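Local coordinates for lactate utilization protein C (Deinococcus radiodurans, PDB 2G40), which may function in L-lactate utilization as a homodimeric member of the LutC/YkgG family, at residues A[65-70]-A[216-221]. Numbering follows the deposited sequence.
Sequences LDYGAA and RRLQVI
Ala-70 lies beside Leu-218 and Gln-219 and opens a parallel pairing with strand 217-223. Two backbone bonds hold it. Ala-70 N donates to Leu-218 O at 2.8 Å, in the carbonyl plane. Val-220 N donates to Ala-70 O, also at 2.8 Å and nearly straight, but from above the plane of that carbonyl. Ala-70 is thus bonded to the residues before and after Gln-219, its parallel bridge partner. Two residues before Ala-70, a water donates to Gly-68 O and accepts from Leu-218 N.

Leu-218 packs on the residues leading into the pairing. With CG anti to the backbone N (chi1 168°), its end turns toward segment 65-70, and Leu-218 CD2 meets Tyr-67 CE2 at 3.5 Å. The two side chains cross at about a right angle. Leu-218 CD2 also lies 3.8 Å from Ala-69 CB. Ala-69 also rests against Ile-64 of helix 53-66.

On the sheet face shared with Ala-70, Gln-219 bends at chi2 (80°), which brings its amide against the Ala-70 methyl. Gln-219 OE1 sits 3.3 Å from Ala-70 CB. Gln-219 NE2 donates to Val-220 O at 3.1 Å; the acceptor lies in the amide plane, while NE2 sits above the carbonyl plane. An alanine in place of Gln-219 would probably leave Val-220 O without this amide donor and uncover the methyl of Ala-70.

Gly-68, with positive phi, forms a Schellman motif just after helix 53-66, and the chain turns directly into strand 70-74. This strand is outermost within this chain in a six-stranded parallel sheet, consistent with the Rossmann-type clan of the LUD family.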
loop_
_atom_site.group_PDB
_atom_site.type_symbol
_atom_site.label_atom_id
_atom_site.label_comp_id
_atom_site.label_asym_id
_atom_site.label_seq_id
_atom_site.Cartn_x
_atom_site.Cartn_y
_atom_site.Cartn_z
ATOM N N LEU A 65 -1.897 18.699 7.137
ATOM C CA LEU A 65 -3.097 19.364 7.617
ATOM C C LEU A 65 -4.174 19.432 6.521
ATOM O O LEU A 65 -5.358 19.223 6.812
ATOM C CB LEU A 65 -2.775 20.741 8.206
ATOM C CG LEU A 65 -1.938 20.701 9.497
ATOM C CD1 LEU A 65 -1.517 22.120 9.882
ATOM C CD2 LEU A 65 -2.674 20.008 10.648
ATOM N N ASP A 66 -3.779 19.694 5.272
ATOM C CA ASP A 66 -4.756 19.764 4.165
ATOM C C ASP A 66 -5.407 18.412 3.869
ATOM O O ASP A 66 -6.547 18.372 3.410
ATOM C CB ASP A 66 -4.117 20.274 2.874
ATOM C CG ASP A 66 -3.706 21.725 2.953
ATOM O OD1 ASP A 66 -4.224 22.461 3.815
ATOM O OD2 ASP A 66 -2.837 22.123 2.145
ATOM N N TYR A 67 -4.658 17.338 4.095
ATOM C CA TYR A 67 -5.119 15.926 4.058
ATOM C C TYR A 67 -6.238 15.690 5.089
ATOM O O TYR A 67 -6.968 14.700 4.991
ATOM C CB TYR A 67 -3.890 15.032 4.367
ATOM C CG TYR A 67 -3.948 13.514 4.249
ATOM C CD1 TYR A 67 -4.937 12.847 3.526
ATOM C CD2 TYR A 67 -2.944 12.743 4.837
ATOM C CE1 TYR A 67 -4.938 11.439 3.425
ATOM C CE2 TYR A 67 -2.932 11.345 4.736
ATOM C CZ TYR A 67 -3.929 10.693 4.034
ATOM O OH TYR A 67 -3.889 9.302 3.953
ATOM N N GLY A 68 -6.378 16.588 6.067
ATOM C CA GLY A 68 -7.307 16.399 7.186
ATOM C C GLY A 68 -6.724 15.593 8.345
ATOM O O GLY A 68 -7.446 15.134 9.233
ATOM N N ALA A 69 -5.407 15.468 8.385
ATOM C CA ALA A 69 -4.773 14.750 9.472
ATOM C C ALA A 69 -4.416 15.698 10.602
ATOM O O ALA A 69 -4.339 16.921 10.405
ATOM C CB ALA A 69 -3.550 14.039 8.983
ATOM N N ALA A 70 -4.197 15.133 11.784
ATOM C CA ALA A 70 -3.608 15.883 12.878
ATOM C C ALA A 70 -2.098 15.859 12.729
ATOM O O ALA A 70 -1.536 14.940 12.143
ATOM C CB ALA A 70 -4.018 15.339 14.221
ATOM N N ARG A 216 -9.761 6.459 9.055
ATOM C CA ARG A 216 -10.434 7.728 8.839
ATOM C C ARG A 216 -9.783 8.847 9.636
ATOM O O ARG A 216 -10.070 10.028 9.413
ATOM C CB ARG A 216 -11.915 7.601 9.175
ATOM C CG ARG A 216 -12.657 6.777 8.133
ATOM C CD ARG A 216 -14.075 6.510 8.496
ATOM N NE ARG A 216 -14.209 5.793 9.762
ATOM C CZ ARG A 216 -15.369 5.404 10.283
ATOM N NH1 ARG A 216 -16.502 5.634 9.652
ATOM N NH2 ARG A 216 -15.395 4.769 11.450
ATOM N N ARG A 217 -8.880 8.461 10.535
ATOM C CA ARG A 217 -8.166 9.378 11.387
ATOM C C ARG A 217 -6.683 9.099 11.320
ATOM O O ARG A 217 -6.238 7.949 11.421
ATOM C CB ARG A 217 -8.662 9.261 12.821
ATOM C CG ARG A 217 -10.150 9.597 12.972
ATOM C CD ARG A 217 -10.675 9.148 14.329
ATOM N NE ARG A 217 -9.914 9.811 15.389
ATOM C CZ ARG A 217 -9.531 9.249 16.536
ATOM N NH1 ARG A 217 -9.814 7.981 16.809
ATOM N NH2 ARG A 217 -8.843 9.968 17.411
ATOM N N LEU A 218 -5.919 10.153 11.092
ATOM C CA LEU A 218 -4.476 10.052 11.072
ATOM C C LEU A 218 -3.889 11.144 11.926
ATOM O O LEU A 218 -4.278 12.324 11.814
ATOM C CB LEU A 218 -3.926 10.141 9.641
ATOM C CG LEU A 218 -2.402 10.340 9.520
ATOM C CD1 LEU A 218 -1.628 9.149 10.053
ATOM C CD2 LEU A 218 -2.079 10.671 8.054
ATOM N N GLN A 219 -3.002 10.728 12.824
ATOM C CA GLN A 219 -2.180 11.650 13.606
ATOM C C GLN A 219 -0.750 11.456 13.167
ATOM O O GLN A 219 -0.206 10.372 13.285
ATOM C CB GLN A 219 -2.288 11.356 15.093
ATOM C CG GLN A 219 -1.271 12.083 15.978
ATOM C CD GLN A 219 -1.665 13.511 16.256
ATOM O OE1 GLN A 219 -2.704 13.757 16.848
ATOM N NE2 GLN A 219 -0.830 14.462 15.840
ATOM N N VAL A 220 -0.140 12.522 12.693
ATOM C CA VAL A 220 1.265 12.532 12.374
ATOM C C VAL A 220 1.997 13.212 13.519
ATOM O O VAL A 220 1.628 14.299 13.971
ATOM C CB VAL A 220 1.559 13.291 11.044
ATOM C CG1 VAL A 220 3.058 13.428 10.825
ATOM C CG2 VAL A 220 0.869 12.610 9.860
ATOM N N ILE A 221 3.041 12.540 13.988
ATOM C CA ILE A 221 3.898 13.054 15.022
ATOM C C ILE A 221 5.288 13.114 14.434
ATOM O O ILE A 221 5.925 12.095 14.199
ATOM C CB ILE A 221 3.882 12.187 16.308
ATOM C CG1 ILE A 221 2.457 12.065 16.844
ATOM C CG2 ILE A 221 4.834 12.785 17.381
ATOM C CD1 ILE A 221 2.356 11.294 18.147
HETATM O O HOH W 1 -7.600 12.799 11.149
#